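Local coordinates for glycosyl hydrolase family 2, TIM barrel domain protein (Parabacteroides merdae ATCC 43184, PDB 6DXU), which probably hydrolyses beta-glucuronides, releasing glucuronic acid, as a glycoside hydrolase family 2 beta-glucuronidase of a human gut bacterium, at residues 646-651 against 721-726; 197-202 against 227-232. All blocks are in the same frame, centred on the assembly; numbering follows the deposited sequence.

Contact 1 (646-651 against 721-726); sequences PVRWGG and IRQEYQ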
loop_
_atom_site.group_PDB
_atom_site.type_symbol
_atom_site.label_atom_id
_atom_site.label_comp_id
_atom_site.label_asym_id
_atom_site.label_seq_id
_atom_site.Cartn_x
_atom_site.Cartn_y
_atom_site.Cartn_z
ATOM N N PRO D 646 -7.387 41.097 50.269
ATOM C CA PRO D 646 -8.346 41.564 51.287
ATOM C C PRO D 646 -7.730 41.850 52.652
ATOM O O PRO D 646 -8.214 42.729 53.384
ATOM C CB PRO D 646 -9.354 40.409 51.365
ATOM C CG PRO D 646 -8.595 39.211 50.946
ATOM C CD PRO D 646 -7.639 39.699 49.873
ATOM N N VAL D 647 -6.662 41.139 53.010
ATOM C CA VAL D 647 -6.074 41.243 54.342
ATOM C C VAL D 647 -4.564 41.434 54.222
ATOM O O VAL D 647 -3.847 40.514 53.802
ATOM C CB VAL D 647 -6.389 40.024 55.220
ATOM C CG1 VAL D 647 -6.016 40.337 56.665
ATOM C CG2 VAL D 647 -7.868 39.650 55.124
ATOM N N ARG D 648 -4.085 42.617 54.601
ATOM C CA ARG D 648 -2.663 42.874 54.787
ATOM C C ARG D 648 -2.243 42.543 56.221
ATOM O O ARG D 648 -3.074 42.256 57.091
ATOM C CB ARG D 648 -2.343 44.324 54.452
ATOM C CG ARG D 648 -2.490 44.649 52.975
ATOM C CD ARG D 648 -1.832 45.998 52.648
ATOM N NE ARG D 648 -0.380 45.862 52.634
ATOM C CZ ARG D 648 0.454 46.738 52.081
ATOM N NH1 ARG D 648 -0.020 47.826 51.493
ATOM N NH2 ARG D 648 1.763 46.507 52.108
ATOM N N TRP D 649 -0.935 42.571 56.475
ATOM C CA TRP D 649 -0.477 42.195 57.806
ATOM C C TRP D 649 0.866 42.840 58.129
ATOM O O TRP D 649 1.582 43.333 57.253
ATOM C CB TRP D 649 -0.397 40.667 57.967
ATOM C CG TRP D 649 0.660 39.986 57.150
ATOM C CD1 TRP D 649 1.949 39.749 57.520
ATOM C CD2 TRP D 649 0.509 39.423 55.837
ATOM N NE1 TRP D 649 2.620 39.091 56.517
ATOM C CE2 TRP D 649 1.759 38.875 55.472
ATOM C CE3 TRP D 649 -0.558 39.333 54.936
ATOM C CZ2 TRP D 649 1.975 38.249 54.237
ATOM C CZ3 TRP D 649 -0.345 38.700 53.708
ATOM C CH2 TRP D 649 0.916 38.178 53.369
ATOM N N GLY D 650 1.189 42.837 59.416
ATOM C CA GLY D 650 2.428 43.399 59.903
ATOM C C GLY D 650 2.242 43.900 61.322
ATOM O O GLY D 650 1.248 43.609 61.976
ATOM N N GLY D 651 3.215 44.686 61.779
ATOM C CA GLY D 651 3.148 45.213 63.121
ATOM C C GLY D 651 2.191 46.376 63.250
ATOM O O GLY D 651 1.859 47.066 62.282
ATOM N N ILE D 721 -9.943 51.113 47.105
ATOM C CA ILE D 721 -9.962 49.734 47.566
ATOM C C ILE D 721 -10.178 49.742 49.073
ATOM O O ILE D 721 -9.926 50.736 49.758
ATOM C CB ILE D 721 -8.677 48.944 47.232
ATOM C CG1 ILE D 721 -7.477 49.496 48.007
ATOM C CG2 ILE D 721 -8.422 48.927 45.729
ATOM C CD1 ILE D 721 -6.245 48.605 47.927
ATOM N N ARG D 722 -10.651 48.611 49.582
ATOM C CA ARG D 722 -10.788 48.379 51.012
ATOM C C ARG D 722 -9.937 47.181 51.392
ATOM O O ARG D 722 -9.958 46.154 50.704
ATOM C CB ARG D 722 -12.253 48.152 51.396
ATOM C CG ARG D 722 -13.163 49.307 50.994
ATOM C CD ARG D 722 -14.596 49.058 51.428
ATOM N NE ARG D 722 -15.409 50.268 51.326
ATOM N N GLN D 723 -9.178 47.317 52.471
ATOM C CA GLN D 723 -8.314 46.250 52.941
ATOM C C GLN D 723 -8.350 46.178 54.455
ATOM O O GLN D 723 -8.317 47.209 55.140
ATOM C CB GLN D 723 -6.859 46.448 52.504
ATOM C CG GLN D 723 -6.627 46.384 51.018
ATOM C CD GLN D 723 -5.158 46.487 50.683
ATOM O OE1 GLN D 723 -4.539 47.530 50.898
ATOM N NE2 GLN D 723 -4.579 45.398 50.180
ATOM N N GLU D 724 -8.410 44.957 54.960
ATOM C CA GLU D 724 -8.231 44.698 56.373
ATOM C C GLU D 724 -6.746 44.605 56.695
ATOM O O GLU D 724 -5.928 44.192 55.865
ATOM C CB GLU D 724 -8.929 43.401 56.768
ATOM C CG GLU D 724 -9.195 43.285 58.254
ATOM C CD GLU D 724 -9.784 41.946 58.636
ATOM O OE1 GLU D 724 -10.429 41.311 57.775
ATOM O OE2 GLU D 724 -9.589 41.528 59.795
ATOM N N TYR D 725 -6.398 44.972 57.924
ATOM C CA TYR D 725 -5.023 44.884 58.395
ATOM C C TYR D 725 -4.998 44.036 59.656
ATOM O O TYR D 725 -5.719 44.322 60.620
ATOM C CB TYR D 725 -4.440 46.280 58.648
ATOM C CG TYR D 725 -2.956 46.288 58.962
ATOM C CD1 TYR D 725 -2.019 45.858 58.022
ATOM C CD2 TYR D 725 -2.490 46.752 60.190
ATOM C CE1 TYR D 725 -0.660 45.861 58.313
ATOM C CE2 TYR D 725 -1.139 46.759 60.484
ATOM C CZ TYR D 725 -0.226 46.318 59.540
ATOM O OH TYR D 725 1.124 46.337 59.828
ATOM N N GLN D 726 -4.167 42.999 59.650
ATOM C CA GLN D 726 -4.100 42.042 60.744
ATOM C C GLN D 726 -2.741 42.152 61.413
ATOM O O GLN D 726 -1.711 42.044 60.746
ATOM C CB GLN D 726 -4.327 40.611 60.243
ATOM C CG GLN D 726 -4.104 39.536 61.305
ATOM C CD GLN D 726 -4.472 38.142 60.814
ATOM O OE1 GLN D 726 -5.519 37.951 60.184
ATOM N NE2 GLN D 726 -3.622 37.161 61.109
#
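Glu724 N donates to Pro646 O at 2.7 Å, and Glu724 O in turn accepts from Arg648 N at 2.7 Å. The ladder continues with Gln726 N to Arg648 O at 2.9 Å and ends in a longer bond from Gly650 N to Gln726 O, 3.3 Å. One strand thus bonds through both amide and carbonyl of Glu724 and Gln726, the alternation that defines a parallel pair; the short strand axes diverge by 35°. Beyond the last rung, Tyr725 OH donates to Gly651 O at 2.7 Å, tilted 33° from the carbonyl plane, while that oxygen lies at the edge of the phenol ring. With CG anti to the backbone N (chi1 -172°), the ring runs beside the chain of 649-651, its CE1 3.4 Å from Trp649 C. Any CB at Gly650 would meet the Tyr725 hydroxyl and, at this backbone conformation, the Trp649 carbonyl O.

On the Tyr725 face, the CG and CD methylenes of Arg648 cross the Gln723 amide, CD being 3.6 Å from OE1; the guanidinium reaches on to Glu526, and Gln723 OE1 to Tyr697. On the other face Val647 lies alongside Glu724, and its CG1 meets Gln726 CB at 4.0 Å. Arg761 binds Glu724 OE2 in a salt bridge and Gln726 OE1 by a hydrogen bond, while Gln726 NE2 bonds to Ala728 O.

Strand 647-649 is an edge strand of a five-stranded mixed sheet. Backbone bonds supply its pairing with 721-726, whereas the charged ends of Arg648 and Glu724 find ion-pair partners beyond the two strands.

Contact 2 (197-202 against 227-232); sequences VYLPEV and SFYNPE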
loop_
_atom_site.group_PDB
_atom_site.type_symbol
_atom_site.label_atom_id
_atom_site.label_comp_id
_atom_site.label_asym_id
_atom_site.label_seq_id
_atom_site.Cartn_x
_atom_site.Cartn_y
_atom_site.Cartn_z
ATOM N N VAL D 197 -20.685 26.578 3.303
ATOM C CA VAL D 197 -20.515 27.677 2.363
ATOM C C VAL D 197 -21.211 27.286 1.077
ATOM O O VAL D 197 -20.805 26.328 0.411
ATOM C CB VAL D 197 -19.032 27.988 2.103
ATOM C CG1 VAL D 197 -18.906 29.155 1.122
ATOM C CG2 VAL D 197 -18.320 28.300 3.417
ATOM N N TYR D 198 -22.255 28.021 0.726
ATOM C CA TYR D 198 -22.887 27.860 -0.572
ATOM C C TYR D 198 -22.216 28.792 -1.569
ATOM O O TYR D 198 -22.041 29.985 -1.292
ATOM C CB TYR D 198 -24.376 28.183 -0.488
ATOM C CG TYR D 198 -25.218 27.243 0.351
ATOM C CD1 TYR D 198 -25.890 27.707 1.482
ATOM C CD2 TYR D 198 -25.368 25.900 -0.003
ATOM C CE1 TYR D 198 -26.685 26.859 2.238
ATOM C CE2 TYR D 198 -26.165 25.042 0.753
ATOM C CZ TYR D 198 -26.820 25.535 1.873
ATOM O OH TYR D 198 -27.622 24.697 2.623
ATOM N N LEU D 199 -21.869 28.258 -2.735
ATOM C CA LEU D 199 -21.227 29.023 -3.788
ATOM C C LEU D 199 -22.020 28.886 -5.074
ATOM O O LEU D 199 -22.649 27.848 -5.309
ATOM C CB LEU D 199 -19.788 28.533 -4.040
ATOM C CG LEU D 199 -18.833 28.674 -2.857
ATOM C CD1 LEU D 199 -17.557 27.903 -3.180
ATOM C CD2 LEU D 199 -18.541 30.159 -2.584
ATOM N N PRO D 200 -21.982 29.908 -5.944
ATOM C CA PRO D 200 -22.509 29.736 -7.304
ATOM C C PRO D 200 -21.535 28.920 -8.143
ATOM O O PRO D 200 -20.519 28.453 -7.621
ATOM C CB PRO D 200 -22.628 31.176 -7.815
ATOM C CG PRO D 200 -21.492 31.887 -7.119
ATOM C CD PRO D 200 -21.375 31.237 -5.747
ATOM N N GLU D 201 -21.819 28.771 -9.439
ATOM C CA GLU D 201 -20.951 27.982 -10.317
ATOM C C GLU D 201 -19.520 28.500 -10.314
ATOM O O GLU D 201 -18.568 27.713 -10.260
ATOM C CB GLU D 201 -21.502 27.989 -11.742
ATOM C CG GLU D 201 -22.685 27.069 -11.941
ATOM C CD GLU D 201 -23.291 27.205 -13.334
ATOM O OE1 GLU D 201 -23.680 26.169 -13.905
ATOM O OE2 GLU D 201 -23.343 28.340 -13.869
ATOM N N VAL D 202 -19.341 29.814 -10.390
ATOM C CA VAL D 202 -18.014 30.408 -10.495
ATOM C C VAL D 202 -17.781 31.256 -9.263
ATOM O O VAL D 202 -18.568 32.166 -8.981
ATOM C CB VAL D 202 -17.859 31.258 -11.767
ATOM C CG1 VAL D 202 -16.436 31.796 -11.850
ATOM C CG2 VAL D 202 -18.201 30.441 -13.003
ATOM N N SER D 227 -7.451 33.262 -7.903
ATOM C CA SER D 227 -7.614 31.929 -8.473
ATOM C C SER D 227 -9.101 31.612 -8.486
ATOM O O SER D 227 -9.770 31.750 -7.458
ATOM C CB SER D 227 -6.861 30.875 -7.652
ATOM O OG SER D 227 -5.464 31.118 -7.670
ATOM N N PHE D 228 -9.622 31.214 -9.638
ATOM C CA PHE D 228 -11.045 30.916 -9.747
ATOM C C PHE D 228 -11.343 29.480 -9.360
ATOM O O PHE D 228 -10.542 28.573 -9.596
ATOM C CB PHE D 228 -11.543 31.158 -11.171
ATOM C CG PHE D 228 -11.679 32.610 -11.510
ATOM C CD1 PHE D 228 -12.849 33.292 -11.216
ATOM C CD2 PHE D 228 -10.627 33.295 -12.107
ATOM C CE1 PHE D 228 -12.972 34.632 -11.512
ATOM C CE2 PHE D 228 -10.748 34.634 -12.412
ATOM C CZ PHE D 228 -11.923 35.302 -12.109
ATOM N N TYR D 229 -12.523 29.280 -8.779
ATOM C CA TYR D 229 -13.082 27.953 -8.569
ATOM C C TYR D 229 -14.217 27.802 -9.571
ATOM O O TYR D 229 -15.206 28.535 -9.510
ATOM C CB TYR D 229 -13.557 27.769 -7.128
ATOM C CG TYR D 229 -13.923 26.335 -6.828
ATOM C CD1 TYR D 229 -13.025 25.302 -7.095
ATOM C CD2 TYR D 229 -15.156 26.008 -6.289
ATOM C CE1 TYR D 229 -13.355 23.974 -6.828
ATOM C CE2 TYR D 229 -15.492 24.690 -6.009
ATOM C CZ TYR D 229 -14.588 23.676 -6.284
ATOM O OH TYR D 229 -14.921 22.360 -6.019
ATOM N N ASN D 230 -14.046 26.892 -10.524
ATOM C CA ASN D 230 -14.923 26.817 -11.687
ATOM C C ASN D 230 -15.097 25.355 -12.104
ATOM O O ASN D 230 -14.692 24.958 -13.209
ATOM C CB ASN D 230 -14.337 27.673 -12.817
ATOM C CG ASN D 230 -15.216 27.725 -14.054
ATOM O OD1 ASN D 230 -16.349 27.236 -14.068
ATOM N ND2 ASN D 230 -14.681 28.327 -15.118
ATOM N N PRO D 231 -15.709 24.526 -11.251
ATOM C CA PRO D 231 -15.829 23.094 -11.574
ATOM C C PRO D 231 -16.732 22.807 -12.766
ATOM O O PRO D 231 -16.611 21.725 -13.351
ATOM C CB PRO D 231 -16.393 22.477 -10.278
ATOM C CG PRO D 231 -17.062 23.617 -9.564
ATOM C CD PRO D 231 -16.275 24.856 -9.925
ATOM N N GLU D 232 -17.636 23.717 -13.136
ATOM C CA GLU D 232 -18.495 23.515 -14.297
ATOM C C GLU D 232 -17.868 23.979 -15.597
ATOM O O GLU D 232 -18.506 23.846 -16.644
ATOM C CB GLU D 232 -19.840 24.230 -14.136
ATOM C CG GLU D 232 -20.699 23.704 -13.016
ATOM C CD GLU D 232 -21.205 22.289 -13.255
ATOM O OE1 GLU D 232 -21.258 21.835 -14.428
ATOM O OE2 GLU D 232 -21.562 21.631 -12.256
HETATM O O HOH W 1 -18.064 26.268 -12.523
#
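Phe228 meets Val202 through CD1, which lies 3.9 Å from Val202 CG1, the methyl approaching the ring obliquely. Next along the segment, Tyr229 offers its carbonyl to the backbone: Val202 CA is 3.5 Å from Tyr229 O, a CA-H...O contact with 147° at the hydrogen. The Tyr229 ring brings CD2 to 4.4 Å from Leu199 CD1, and its hydroxyl bonds to Asp141. Asn230, with CG anti to the backbone N (chi1 -177°), runs side by side with Val202, placing OD1 3.9 Å from Val202 CG2; ND2 bonds to Pro261 O and Ile234 O. An alanine at Val202 would lose both methyls, which is likely to open a gap beside the Phe228 ring and leave the Asn230 amide less closely packed.

The contact is part of the junction between the sugar-binding domain, with strand 194-199, and the following beta-sandwich domain, with 219-229, as in family 2 glycosidases. A water bridges 197-202 and 227-232: it donates to Asn230 OD1 and to Glu201 O, at 2.7 Å from the latter, and accepts from Glu232 N. Pro231 CD is 3.7 Å from Glu201 O and also sits over the centre of one face of the Tyr229 ring. At Glu232 the CG methylene lies 4.0 Å from Glu201 OE1, and the side chains cross at about a right angle. Their carboxylates stay apart, OE1 to OE1 5.0 Å, with Glu201 OE1 bonded to Asn105 and Glu232 making a weak, long ion pair with Arg107.

From the N terminus, contact 2 comes first: 197-202 leaves strand 194-199, the chain runs through strand 203-213 and back along 219-229, and 227-232 closes a loop of 24 intervening residues, 18 of them in strands. The chain then builds the rest of that beta domain and the TIM barrel domain before 646-651 begins contact 1. The 69 intervening residues, 43 in strands and none in helices, include strands 666-671, 674-680 and 700-710 of the same mixed sheet, and 721-726 returns to pair with 646-651. The two loops are therefore in series, neither nested nor crossed. Their centres lie about 67 Å apart on opposite sides of the chain's centre: contact 2 joins two sheets, whereas contact 1 completes one.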